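PDB 3GEE: tRNA modification GTPase MnmE from Chlorobium tepidum, which probably hydrolyses GTP at a high intrinsic rate and helps add a carboxymethylaminomethyl group to the wobble uridine of certain tRNAs, together with MnmG. Local coordinates for residues R89-E94 and R130-N135; R137-Q142 and D168-L173; I146-H151 and V162-G167; L412-A417 and G453-K458. All coordinates share one frame; numbering follows the deposited sequence.

Interaction 1: R89-E94 and R130-N135. With FON (N-{[4-({[(6R)-2-amino-5-formyl-4-oxo-1,4,5,6,7,8-hexahydropteridin-6-yl]methyl}amino)phenyl]carbonyl}-L-glutamic acid), chain C.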
# COMPACT_ATOMS: atom_id res chain seq x y z
N ARG A 89 -18.37 20.23 3.29
CA ARG A 89 -18.82 18.85 3.32
C ARG A 89 -17.79 17.93 2.67
O ARG A 89 -18.07 17.22 1.70
CB ARG A 89 -20.19 18.76 2.64
CG ARG A 89 -21.10 17.66 3.17
CD ARG A 89 -22.43 17.64 2.41
NE ARG A 89 -22.23 17.81 0.96
CZ ARG A 89 -23.15 17.56 0.02
NH1 ARG A 89 -24.36 17.10 0.35
NH2 ARG A 89 -22.84 17.76 -1.25
N SER A 90 -16.58 17.96 3.24
CA SER A 90 -15.46 17.11 2.86
C SER A 90 -14.66 16.77 4.11
O SER A 90 -14.95 17.29 5.19
CB SER A 90 -14.56 17.85 1.87
OG SER A 90 -13.72 18.78 2.54
N PHE A 91 -13.64 15.92 3.97
CA PHE A 91 -12.78 15.58 5.10
C PHE A 91 -12.05 16.81 5.67
O PHE A 91 -12.09 17.04 6.88
CB PHE A 91 -11.77 14.47 4.75
CG PHE A 91 -10.79 14.18 5.85
CD1 PHE A 91 -11.20 13.49 6.99
CD2 PHE A 91 -9.47 14.62 5.76
CE1 PHE A 91 -10.30 13.24 8.02
CE2 PHE A 91 -8.57 14.37 6.80
CZ PHE A 91 -8.98 13.68 7.93
N THR A 92 -11.40 17.58 4.80
CA THR A 92 -10.67 18.77 5.21
C THR A 92 -11.59 19.95 5.48
O THR A 92 -11.15 20.99 5.98
CB THR A 92 -9.62 19.21 4.18
OG1 THR A 92 -10.24 19.41 2.90
CG2 THR A 92 -8.51 18.17 4.05
N ALA A 93 -12.87 19.77 5.13
CA ALA A 93 -13.88 20.83 5.18
C ALA A 93 -13.61 21.96 4.18
O ALA A 93 -14.13 23.06 4.33
CB ALA A 93 -14.04 21.38 6.61
N GLU A 94 -12.79 21.68 3.18
CA GLU A 94 -12.61 22.58 2.06
C GLU A 94 -12.83 21.82 0.77
O GLU A 94 -13.17 20.64 0.77
CB GLU A 94 -11.20 23.18 2.00
CG GLU A 94 -10.30 23.02 3.20
CD GLU A 94 -8.84 23.16 2.81
OE1 GLU A 94 -8.16 24.10 3.30
OE2 GLU A 94 -8.38 22.34 1.99
N ARG A 130 -4.86 18.05 9.92
CA ARG A 130 -4.59 19.35 10.52
C ARG A 130 -5.63 20.37 10.06
O ARG A 130 -6.15 21.17 10.86
CB ARG A 130 -3.19 19.83 10.15
CG ARG A 130 -2.75 21.05 10.89
CD ARG A 130 -1.60 21.71 10.17
NE ARG A 130 -0.60 22.18 11.12
CZ ARG A 130 0.46 21.47 11.50
NH1 ARG A 130 0.67 20.26 10.99
NH2 ARG A 130 1.31 21.97 12.38
N ARG A 131 -5.94 20.35 8.76
CA ARG A 131 -6.93 21.27 8.20
C ARG A 131 -8.32 20.93 8.71
O ARG A 131 -9.11 21.83 8.99
CB ARG A 131 -6.88 21.26 6.68
CG ARG A 131 -5.75 22.08 6.12
CD ARG A 131 -5.68 21.98 4.63
NE ARG A 131 -4.62 22.82 4.10
CZ ARG A 131 -4.40 23.03 2.80
NH1 ARG A 131 -5.18 22.45 1.90
NH2 ARG A 131 -3.41 23.82 2.41
N ALA A 132 -8.61 19.64 8.84
CA ALA A 132 -9.89 19.18 9.36
C ALA A 132 -10.12 19.71 10.77
O ALA A 132 -11.24 20.09 11.14
CB ALA A 132 -9.98 17.68 9.33
N PHE A 133 -9.05 19.73 11.56
CA PHE A 133 -9.11 20.26 12.91
C PHE A 133 -9.21 21.78 12.92
O PHE A 133 -10.02 22.35 13.65
CB PHE A 133 -7.92 19.81 13.75
CG PHE A 133 -7.73 20.62 15.00
CD1 PHE A 133 -8.56 20.45 16.10
CD2 PHE A 133 -6.73 21.59 15.06
CE1 PHE A 133 -8.40 21.22 17.25
CE2 PHE A 133 -6.56 22.36 16.21
CZ PHE A 133 -7.39 22.17 17.30
N LEU A 134 -8.37 22.43 12.11
CA LEU A 134 -8.32 23.89 12.04
C LEU A 134 -9.63 24.49 11.54
O LEU A 134 -10.06 25.53 12.01
CB LEU A 134 -7.15 24.34 11.16
CG LEU A 134 -5.84 24.83 11.81
CD1 LEU A 134 -5.60 24.28 13.20
CD2 LEU A 134 -4.65 24.52 10.89
N ASN A 135 -10.27 23.81 10.59
CA ASN A 135 -11.60 24.19 10.12
C ASN A 135 -12.71 23.79 11.09
O ASN A 135 -13.88 24.09 10.85
CB ASN A 135 -11.88 23.61 8.74
CG ASN A 135 -11.06 24.27 7.65
OD1 ASN A 135 -10.49 25.35 7.85
ND2 ASN A 135 -10.99 23.63 6.49
N1 FON C . -13.04 8.09 1.78
C2 FON C . -12.77 9.07 0.90
NA2 FON C . -12.99 8.85 -0.42
N3 FON C . -12.27 10.27 1.29
C4 FON C . -12.02 10.57 2.59
O4 FON C . -11.57 11.70 2.88
C4A FON C . -12.29 9.51 3.60
N5 FON C . -12.15 9.57 4.99
C6 FON C . -13.27 8.90 5.67
C7 FON C . -12.96 7.43 5.43
N8 FON C . -13.10 7.23 4.00
C8A FON C . -12.84 8.23 3.10
C9 FON C . -13.47 9.25 7.15
N10 FON C . -13.53 10.69 7.38
C11 FON C . -16.10 13.59 5.83
C12 FON C . -16.00 13.35 7.20
C13 FON C . -15.14 12.37 7.70
C14 FON C . -14.37 11.61 6.83
C15 FON C . -14.45 11.86 5.45
C16 FON C . -15.31 12.84 4.95
C FON C . -17.04 14.66 5.35
O FON C . -17.23 14.82 4.15
N FON C . -17.64 15.43 6.28
CA FON C . -18.99 15.97 6.25
CB FON C . -20.05 14.86 6.30
CG FON C . -21.48 15.35 6.00
CD FON C . -22.26 14.31 5.21
OE1 FON C . -22.06 14.23 3.98
OE2 FON C . -23.08 13.58 5.82
CT FON C . -19.18 16.92 7.40
O1 FON C . -19.73 18.03 7.20
O2 FON C . -18.77 16.56 8.53
CP1 FON C . -11.16 10.12 5.56
O3 FON C . -10.40 9.47 6.25

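Interaction 2: R137-Q142 and D168-L173. With FON (N-{[4-({[(6R)-2-amino-5-formyl-4-oxo-1,4,5,6,7,8-hexahydropteridin-6-yl]methyl}amino)phenyl]carbonyl}-L-glutamic acid), chain C.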
# COMPACT_ATOMS: atom_id res chain seq x y z
N ARG A 137 -14.05 20.93 11.86
CA ARG A 137 -14.88 19.77 11.56
C ARG A 137 -14.65 18.68 12.60
O ARG A 137 -15.55 17.89 12.89
CB ARG A 137 -14.57 19.23 10.16
CG ARG A 137 -15.62 18.26 9.64
CD ARG A 137 -15.16 17.48 8.41
NE ARG A 137 -14.04 16.58 8.68
CZ ARG A 137 -14.15 15.41 9.32
NH1 ARG A 137 -13.07 14.66 9.51
NH2 ARG A 137 -15.33 15.00 9.77
N ILE A 138 -13.45 18.68 13.18
CA ILE A 138 -13.00 17.62 14.07
C ILE A 138 -12.09 18.23 15.14
O ILE A 138 -11.46 19.26 14.88
CB ILE A 138 -12.32 16.49 13.23
CG1 ILE A 138 -12.88 15.12 13.59
CG2 ILE A 138 -10.79 16.54 13.29
CD1 ILE A 138 -14.33 14.88 13.15
N ASP A 139 -12.04 17.64 16.33
CA ASP A 139 -11.18 18.17 17.42
C ASP A 139 -9.83 17.44 17.56
O ASP A 139 -9.59 16.44 16.88
CB ASP A 139 -11.93 18.28 18.76
CG ASP A 139 -12.26 16.92 19.39
OD1 ASP A 139 -11.64 15.89 19.03
OD2 ASP A 139 -13.15 16.88 20.26
N LEU A 140 -8.96 17.95 18.44
CA LEU A 140 -7.63 17.38 18.64
C LEU A 140 -7.65 15.91 19.01
O LEU A 140 -6.83 15.14 18.51
CB LEU A 140 -6.83 18.16 19.68
CG LEU A 140 -5.65 18.99 19.17
CD1 LEU A 140 -4.71 19.31 20.31
CD2 LEU A 140 -4.90 18.27 18.05
N LEU A 141 -8.57 15.53 19.89
CA LEU A 141 -8.74 14.13 20.24
C LEU A 141 -9.05 13.31 19.00
O LEU A 141 -8.36 12.32 18.71
CB LEU A 141 -9.86 13.96 21.28
CG LEU A 141 -9.57 14.34 22.73
CD1 LEU A 141 -10.84 14.18 23.56
CD2 LEU A 141 -8.43 13.50 23.33
N GLN A 142 -10.06 13.75 18.25
CA GLN A 142 -10.49 13.06 17.04
C GLN A 142 -9.39 13.04 15.99
O GLN A 142 -9.18 12.03 15.33
CB GLN A 142 -11.74 13.72 16.47
CG GLN A 142 -13.00 13.48 17.29
CD GLN A 142 -14.19 14.26 16.75
OE1 GLN A 142 -14.18 15.49 16.72
NE2 GLN A 142 -15.22 13.54 16.32
N ASP A 168 -16.26 9.84 22.12
CA ASP A 168 -16.67 9.46 23.48
C ASP A 168 -15.98 10.27 24.59
O ASP A 168 -16.64 10.76 25.52
CB ASP A 168 -16.44 7.96 23.71
CG ASP A 168 -17.39 7.08 22.90
OD1 ASP A 168 -18.20 7.62 22.11
OD2 ASP A 168 -17.33 5.84 23.06
N LEU A 169 -14.66 10.42 24.48
CA LEU A 169 -13.90 11.19 25.47
C LEU A 169 -14.33 12.65 25.41
O LEU A 169 -14.57 13.29 26.44
CB LEU A 169 -12.40 11.09 25.20
CG LEU A 169 -11.44 10.75 26.35
CD1 LEU A 169 -10.08 11.38 26.09
CD2 LEU A 169 -11.96 11.17 27.74
N SER A 170 -14.45 13.16 24.18
CA SER A 170 -14.82 14.55 23.92
C SER A 170 -16.17 14.89 24.54
O SER A 170 -16.33 15.97 25.11
CB SER A 170 -14.83 14.83 22.42
OG SER A 170 -13.69 14.27 21.79
N VAL A 171 -17.12 13.97 24.42
CA VAL A 171 -18.42 14.09 25.10
C VAL A 171 -18.21 14.26 26.61
O VAL A 171 -18.69 15.23 27.20
CB VAL A 171 -19.35 12.89 24.79
CG1 VAL A 171 -20.70 13.06 25.47
CG2 VAL A 171 -19.54 12.72 23.29
N ARG A 172 -17.46 13.34 27.22
CA ARG A 172 -17.17 13.38 28.66
C ARG A 172 -16.46 14.67 29.07
O ARG A 172 -16.79 15.27 30.09
CB ARG A 172 -16.37 12.16 29.11
CG ARG A 172 -17.14 10.83 29.10
CD ARG A 172 -17.90 10.57 30.39
NE ARG A 172 -17.06 10.01 31.45
CZ ARG A 172 -16.56 10.71 32.47
NH1 ARG A 172 -15.80 10.11 33.38
NH2 ARG A 172 -16.82 12.01 32.59
N LEU A 173 -15.49 15.09 28.26
CA LEU A 173 -14.72 16.31 28.53
C LEU A 173 -15.55 17.57 28.31
O LEU A 173 -15.37 18.57 29.01
CB LEU A 173 -13.45 16.35 27.70
CG LEU A 173 -12.34 15.43 28.21
CD1 LEU A 173 -11.66 14.74 27.05
CD2 LEU A 173 -11.33 16.18 29.08
N1 FON C . -13.04 8.09 1.78
C2 FON C . -12.77 9.07 0.90
NA2 FON C . -12.99 8.85 -0.42
N3 FON C . -12.27 10.27 1.29
C4 FON C . -12.02 10.57 2.59
O4 FON C . -11.57 11.70 2.88
C4A FON C . -12.29 9.51 3.60
N5 FON C . -12.15 9.57 4.99
C6 FON C . -13.27 8.90 5.67
C7 FON C . -12.96 7.43 5.43
N8 FON C . -13.10 7.23 4.00
C8A FON C . -12.84 8.23 3.10
C9 FON C . -13.47 9.25 7.15
N10 FON C . -13.53 10.69 7.38
C11 FON C . -16.10 13.59 5.83
C12 FON C . -16.00 13.35 7.20
C13 FON C . -15.14 12.37 7.70
C14 FON C . -14.37 11.61 6.83
C15 FON C . -14.45 11.86 5.45
C16 FON C . -15.31 12.84 4.95
C FON C . -17.04 14.66 5.35
O FON C . -17.23 14.82 4.15
N FON C . -17.64 15.43 6.28
CA FON C . -18.99 15.97 6.25
CB FON C . -20.05 14.86 6.30
CG FON C . -21.48 15.35 6.00
CD FON C . -22.26 14.31 5.21
OE1 FON C . -22.06 14.23 3.98
OE2 FON C . -23.08 13.58 5.82
CT FON C . -19.18 16.92 7.40
O1 FON C . -19.73 18.03 7.20
O2 FON C . -18.77 16.56 8.53
CP1 FON C . -11.16 10.12 5.56
O3 FON C . -10.40 9.47 6.25

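Interaction 3: I146-H151 and V162-G167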
# COMPACT_ATOMS: atom_id res chain seq x y z
N ILE A 146 -7.53 9.52 14.55
CA ILE A 146 -7.37 9.06 13.18
C ILE A 146 -6.01 8.40 13.01
O ILE A 146 -5.92 7.29 12.48
CB ILE A 146 -7.54 10.19 12.14
CG1 ILE A 146 -8.99 10.68 12.12
CG2 ILE A 146 -7.13 9.70 10.76
CD1 ILE A 146 -9.16 12.08 11.59
N GLY A 147 -4.97 9.09 13.49
CA GLY A 147 -3.60 8.57 13.47
C GLY A 147 -3.54 7.26 14.23
O GLY A 147 -3.11 6.25 13.68
N GLU A 148 -4.00 7.29 15.47
CA GLU A 148 -3.98 6.12 16.34
C GLU A 148 -4.60 4.88 15.71
O GLU A 148 -4.19 3.76 15.99
CB GLU A 148 -4.68 6.43 17.67
CG GLU A 148 -3.85 7.25 18.64
CD GLU A 148 -4.56 7.51 19.97
OE1 GLU A 148 -5.45 6.72 20.35
OE2 GLU A 148 -4.21 8.52 20.63
N MET A 149 -5.59 5.08 14.84
CA MET A 149 -6.29 3.98 14.21
C MET A 149 -5.48 3.34 13.10
O MET A 149 -5.44 2.11 12.97
CB MET A 149 -7.63 4.46 13.65
CG MET A 149 -8.51 3.35 13.12
SD MET A 149 -10.15 3.94 12.76
CE MET A 149 -10.53 4.71 14.33
N ILE A 150 -4.87 4.19 12.28
CA ILE A 150 -4.07 3.76 11.14
C ILE A 150 -2.83 2.98 11.59
O ILE A 150 -2.47 1.96 10.99
CB ILE A 150 -3.68 4.98 10.28
CG1 ILE A 150 -4.92 5.55 9.59
CG2 ILE A 150 -2.63 4.61 9.25
CD1 ILE A 150 -4.75 6.95 9.08
N HIS A 151 -2.21 3.44 12.67
CA HIS A 151 -1.00 2.81 13.18
C HIS A 151 -1.28 1.62 14.10
O HIS A 151 -0.40 0.80 14.34
CB HIS A 151 -0.09 3.83 13.87
CG HIS A 151 0.34 4.97 12.98
ND1 HIS A 151 0.88 4.77 11.73
CD2 HIS A 151 0.32 6.31 13.18
CE1 HIS A 151 1.17 5.95 11.19
NE2 HIS A 151 0.83 6.89 12.05
N VAL A 162 -11.28 3.98 17.66
CA VAL A 162 -12.65 4.10 17.17
C VAL A 162 -13.49 4.91 18.15
O VAL A 162 -14.18 5.84 17.75
CB VAL A 162 -13.29 2.72 16.91
CG1 VAL A 162 -14.79 2.84 16.70
CG2 VAL A 162 -12.64 2.05 15.70
N SER A 163 -13.41 4.56 19.42
CA SER A 163 -14.10 5.29 20.48
C SER A 163 -13.73 6.78 20.48
O SER A 163 -14.61 7.64 20.56
CB SER A 163 -13.78 4.67 21.84
OG SER A 163 -14.29 5.47 22.90
N GLN A 164 -12.43 7.06 20.37
CA GLN A 164 -11.95 8.44 20.39
C GLN A 164 -12.34 9.21 19.13
O GLN A 164 -12.54 10.43 19.18
CB GLN A 164 -10.44 8.46 20.61
CG GLN A 164 -9.85 9.84 20.91
CD GLN A 164 -8.46 9.76 21.52
OE1 GLN A 164 -8.25 9.07 22.51
NE2 GLN A 164 -7.51 10.48 20.93
N MET A 165 -12.44 8.50 18.01
CA MET A 165 -12.85 9.09 16.74
C MET A 165 -14.34 9.44 16.79
O MET A 165 -14.76 10.53 16.38
CB MET A 165 -12.54 8.12 15.59
CG MET A 165 -12.58 8.73 14.19
SD MET A 165 -12.08 7.56 12.89
CE MET A 165 -13.45 6.39 12.91
N LYS A 166 -15.12 8.50 17.32
CA LYS A 166 -16.54 8.69 17.61
C LYS A 166 -16.75 9.86 18.59
O LYS A 166 -17.83 10.47 18.61
CB LYS A 166 -17.09 7.40 18.21
CG LYS A 166 -18.57 7.15 18.01
CD LYS A 166 -18.91 5.73 18.45
CE LYS A 166 -20.40 5.45 18.35
NZ LYS A 166 -20.73 4.10 18.89
N GLY A 167 -15.74 10.16 19.40
CA GLY A 167 -15.73 11.34 20.27
C GLY A 167 -16.13 11.11 21.73
O GLY A 167 -16.32 12.08 22.48

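Interaction 4: L412-A417 and G453-K458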
# COMPACT_ATOMS: atom_id res chain seq x y z
N LEU A 412 0.19 10.88 27.13
CA LEU A 412 0.79 11.72 28.16
C LEU A 412 0.21 13.15 28.17
O LEU A 412 -0.16 13.67 29.23
CB LEU A 412 2.30 11.75 27.95
CG LEU A 412 3.23 12.47 28.93
CD1 LEU A 412 3.31 11.73 30.26
CD2 LEU A 412 4.60 12.59 28.29
N ARG A 413 0.12 13.76 26.98
CA ARG A 413 -0.34 15.14 26.86
C ARG A 413 -1.63 15.41 27.62
O ARG A 413 -1.71 16.36 28.41
CB ARG A 413 -0.49 15.54 25.39
CG ARG A 413 -0.78 17.02 25.16
CD ARG A 413 -1.03 17.32 23.70
NE ARG A 413 -2.24 16.65 23.20
CZ ARG A 413 -3.45 17.19 23.20
NH1 ARG A 413 -3.64 18.42 23.68
NH2 ARG A 413 -4.49 16.51 22.72
N HIS A 414 -2.64 14.56 27.38
CA HIS A 414 -3.94 14.69 28.04
C HIS A 414 -3.81 14.50 29.55
O HIS A 414 -4.32 15.31 30.33
CB HIS A 414 -4.95 13.69 27.49
CG HIS A 414 -4.85 13.47 26.01
ND1 HIS A 414 -5.31 12.32 25.40
CD2 HIS A 414 -4.34 14.24 25.02
CE1 HIS A 414 -5.09 12.40 24.10
NE2 HIS A 414 -4.51 13.55 23.84
N TYR A 415 -3.11 13.43 29.94
CA TYR A 415 -2.87 13.11 31.34
C TYR A 415 -2.34 14.32 32.09
O TYR A 415 -2.96 14.79 33.04
CB TYR A 415 -1.90 11.92 31.43
CG TYR A 415 -1.44 11.52 32.82
CD1 TYR A 415 -2.30 10.90 33.72
CD2 TYR A 415 -0.11 11.72 33.20
CE1 TYR A 415 -1.86 10.51 35.00
CE2 TYR A 415 0.35 11.34 34.47
CZ TYR A 415 -0.53 10.74 35.36
OH TYR A 415 -0.07 10.36 36.60
N GLU A 416 -1.20 14.85 31.62
CA GLU A 416 -0.54 15.98 32.28
C GLU A 416 -1.46 17.18 32.39
O GLU A 416 -1.45 17.88 33.41
CB GLU A 416 0.75 16.35 31.55
CG GLU A 416 1.95 15.48 31.91
CD GLU A 416 3.10 15.60 30.92
OE1 GLU A 416 2.85 15.78 29.71
OE2 GLU A 416 4.27 15.51 31.36
N ALA A 417 -2.27 17.40 31.36
CA ALA A 417 -3.24 18.49 31.35
C ALA A 417 -4.37 18.25 32.36
O ALA A 417 -4.79 19.18 33.05
CB ALA A 417 -3.80 18.68 29.96
N GLY A 453 -9.58 22.43 28.10
CA GLY A 453 -9.77 22.87 26.72
C GLY A 453 -8.59 22.63 25.81
O GLY A 453 -8.75 22.45 24.61
N GLN A 454 -7.38 22.62 26.39
CA GLN A 454 -6.16 22.40 25.61
C GLN A 454 -6.08 21.01 25.00
O GLN A 454 -5.50 20.82 23.93
CB GLN A 454 -4.92 22.66 26.48
CG GLN A 454 -4.39 24.08 26.38
CD GLN A 454 -3.31 24.39 27.40
OE1 GLN A 454 -2.53 23.52 27.78
NE2 GLN A 454 -3.25 25.64 27.83
N ILE A 455 -6.68 20.03 25.68
CA ILE A 455 -6.63 18.65 25.22
C ILE A 455 -7.53 18.42 24.01
O ILE A 455 -7.29 17.52 23.21
CB ILE A 455 -6.90 17.62 26.37
CG1 ILE A 455 -8.30 17.03 26.31
CG2 ILE A 455 -6.62 18.23 27.75
CD1 ILE A 455 -8.34 15.59 26.73
N THR A 456 -8.57 19.25 23.87
CA THR A 456 -9.50 19.16 22.75
C THR A 456 -9.17 20.17 21.64
O THR A 456 -9.78 20.16 20.58
CB THR A 456 -10.97 19.33 23.19
OG1 THR A 456 -11.14 20.62 23.80
CG2 THR A 456 -11.37 18.25 24.17
N GLY A 457 -8.20 21.04 21.91
CA GLY A 457 -7.73 22.00 20.93
C GLY A 457 -8.38 23.38 20.98
O GLY A 457 -8.18 24.19 20.08
N LYS A 458 -9.17 23.63 22.03
CA LYS A 458 -9.78 24.95 22.25
C LYS A 458 -8.71 26.03 22.28
O LYS A 458 -8.88 27.11 21.69
CB LYS A 458 -10.61 24.98 23.54
CG LYS A 458 -12.06 24.55 23.36
CD LYS A 458 -12.93 25.72 22.90
CE LYS A 458 -13.99 25.28 21.88
NZ LYS A 458 -14.98 24.31 22.43

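Interaction 1: R89-E94 and R130-N135
Glu94 OE2 is held by two groups, NH1 of Arg131 at 3.2 Å and the hydroxyl of Ser36. The Arg131 bond is weak although it belongs to a salt bridge: the two side chains meet at about a right angle, and the carboxylate and guanidinium planes stand 52° apart. Arg131 also gives NH2 to the carbonyl of His16, while Glu94 OE1 takes the backbone N of Gly15. A shorter bond runs from Asn135 ND2 to Thr92 O (2.7 Å); the donor lies in the carbonyl plane of Thr92, but the oxygen is tilted 22° from the plane of the Asn135 amide. Beside it, Ala93 CB rests on Asn135 CB (3.8 Å). In the loop that meets helix 127-134, Phe91, with CG anti to its backbone N (chi1 175°), lines the folinic acid pocket: Ala132 CB lies over one ring face, 4.4 Å from CZ, and Phe91 CB is 3.3 Å from O4 of the ligand. Lys476 adds a cation-pi contact to this ring. The buried Glu94 carboxylate is shared among Arg131, Ser36 and Gly15, so its charge is probably offset by several partners and not by the weak Arg131 bond alone.

Interaction 2: R137-Q142 and D168-L173
Leu141 points its CD1 methyl between three residues of helix 168-177, and each meets it differently. Leu169 crosses it at about a right angle, with CB 3.8 Å from Leu141 CD1, whereas Leu173 comes in on a slant and brings its own CD1 to 3.6 Å from that methyl. Ser170 supplies the polar neighbour, its OG 3.4 Å from Leu141 CD1. The same OG turns to Asp139 and donates a hydrogen bond to OD2 (3.1 Å), using the syn lone pair of that oxygen. The first torsion of Asp139 (chi1 69°) folds the carboxylate back over the start of helix 140-151, where OD1 meets Gln142 N while OD2 faces Ser170. There Asp139 is the N-cap: OD1 accepts from Gln142 N at 2.8 Å, and Gln142 OE1 accepts in return from Asp139 N at 3.1 Å, making a capping box. Asp139 thus caps one amide of the first turn, that of Gln142, and ties the turn to helix 168-177 through Ser170. Just ahead of it, Arg137 reaches the other way, to the folinic acid. The C12 edge of the ligand's phenyl ring comes up against one face of the guanidinium, near its rim, with NH2 3.1 Å from C12 and the two planes well inclined to each other; the opposite face has Ile138 CB above its rim, and NE is bonded to Phe91 O. With an alanine at Arg137, the C12 edge would probably lose the guanidinium face that it meets, and Phe91 O its donor. Beyond the contact, Leu141 and Leu173 both pack on Ile455 of helix 441-456.

Interaction 3: I146-H151 and V162-G167
Met149 is the main projection of this contact, and its methyl drops into a shallow hollow on helix 155-166 bounded by Val162 and Met165. The chain leaves helix 140-151 extended, CG anti to the backbone N (chi1 -173°), and bends only at its last torsion (-53°). That bend brings CE to the backbone N of Val162 (3.5 Å) and to 3.7 Å from Val162 CG2. On the other side of the hollow stands the thioether of Met165, whose SD is 3.5 Å from Met149 CE; the two side chains cross at about a right angle, the methyl end of Met149 coming against the sulfur of Met165. One turn back, Ile146 CG1 makes a looser contact with Met165 SD (4.5 Å). Replacing Met149 by an alanine would probably leave a gap between Val162 and Met165 and take from the Met165 sulfur the methyl it packs on.

The two helices form an antiparallel hairpin; the axes of 146-151 and 162-166 approach to 9.1 Å, with 155° between their directions. Helix 155-166 ends in a Schellman motif with Gly167 at the C-prime position, a turn of positive phi that leads straight into helix 168-177. From the second subunit, Val107 packs on Met149 and Asp78 on Met165, so the hairpin is also part of the dimer interface. At the polar flank Glu148 OE2 lies 3.8 Å from Gln164 NE2, which instead donates to the carbonyl of Leu141. With no hydrogen bond between the two segments, cohesion here rests on sulfur and methyl packing, which depends on fit of shape more than on direction.

Interaction 4: L412-A417 and G453-K458
The guanidinium of Arg413 meets helix 441-456 edge-on, with two backbone carbonyls lined up close to its plane. NH2 donates to Ile455 O at 3.0 Å in a nearly straight bond (165°), while NH1 reaches Gln454 O at the same 3.0 Å but in a more bent bond (138°). Neither oxygen is met squarely: the donor to Ile455 O is tilted from the carbonyl plane, and the one to Gln454 O lies well above it. Arg413 leaves its helix with CG anti to the backbone N (chi1 -172°) and bends at the third torsion, a shape that swings the flat group across to the neighbouring helix. The His414 ring has Arg413 NE at its edge, in plane; across the contact, Ile455 CD1 approaches it obliquely, 4.1 Å from His414 CG and 4.0 Å from His414 CB.

These carbonyls belong to the last turn of helix 441-456, which closes in a Schellman motif with Gly457, of positive phi, at C-prime; Lys458 N returns to Gly453 O at 2.9 Å. That oxygen also receives Thr456 N and Thr456 OG1. The contact thus joins the opening turn of helix 412-432 to the closing turn of the next helix in the helical domain, and the positive charge of Arg413 probably suits the negative end of the helix dipole. One turn further along helix 412-432, Ala417 CB packs on Ile455 CG2 at 3.6 Å. Glu144 of helix 140-151 is a second partner for the polar ends, forming a salt bridge with Arg413 NH2 and a hydrogen bond with His414 NE2.

From the N terminus, interaction 1 is the first to close a loop, bringing residues 89-94 back to helix 127-134 in the N-terminal domain. Interaction 2 opens immediately afterwards and closes the span 137-173; interaction 3 sits within that span, on the hairpin of helices 140-151 and 155-166. Interaction 4 follows much later in the chain, in series, between helices 412-432 and 441-456. None of the four cross. Helix 140-151 serves interactions 2 and 3, and its start meets interaction 4 where Leu140 N bonds Thr456 O. Phe133 of interaction 1 packs on the backbone of Thr456 and Gly457 in interaction 4, so the N-terminal domain, too, is tied to the helical domain.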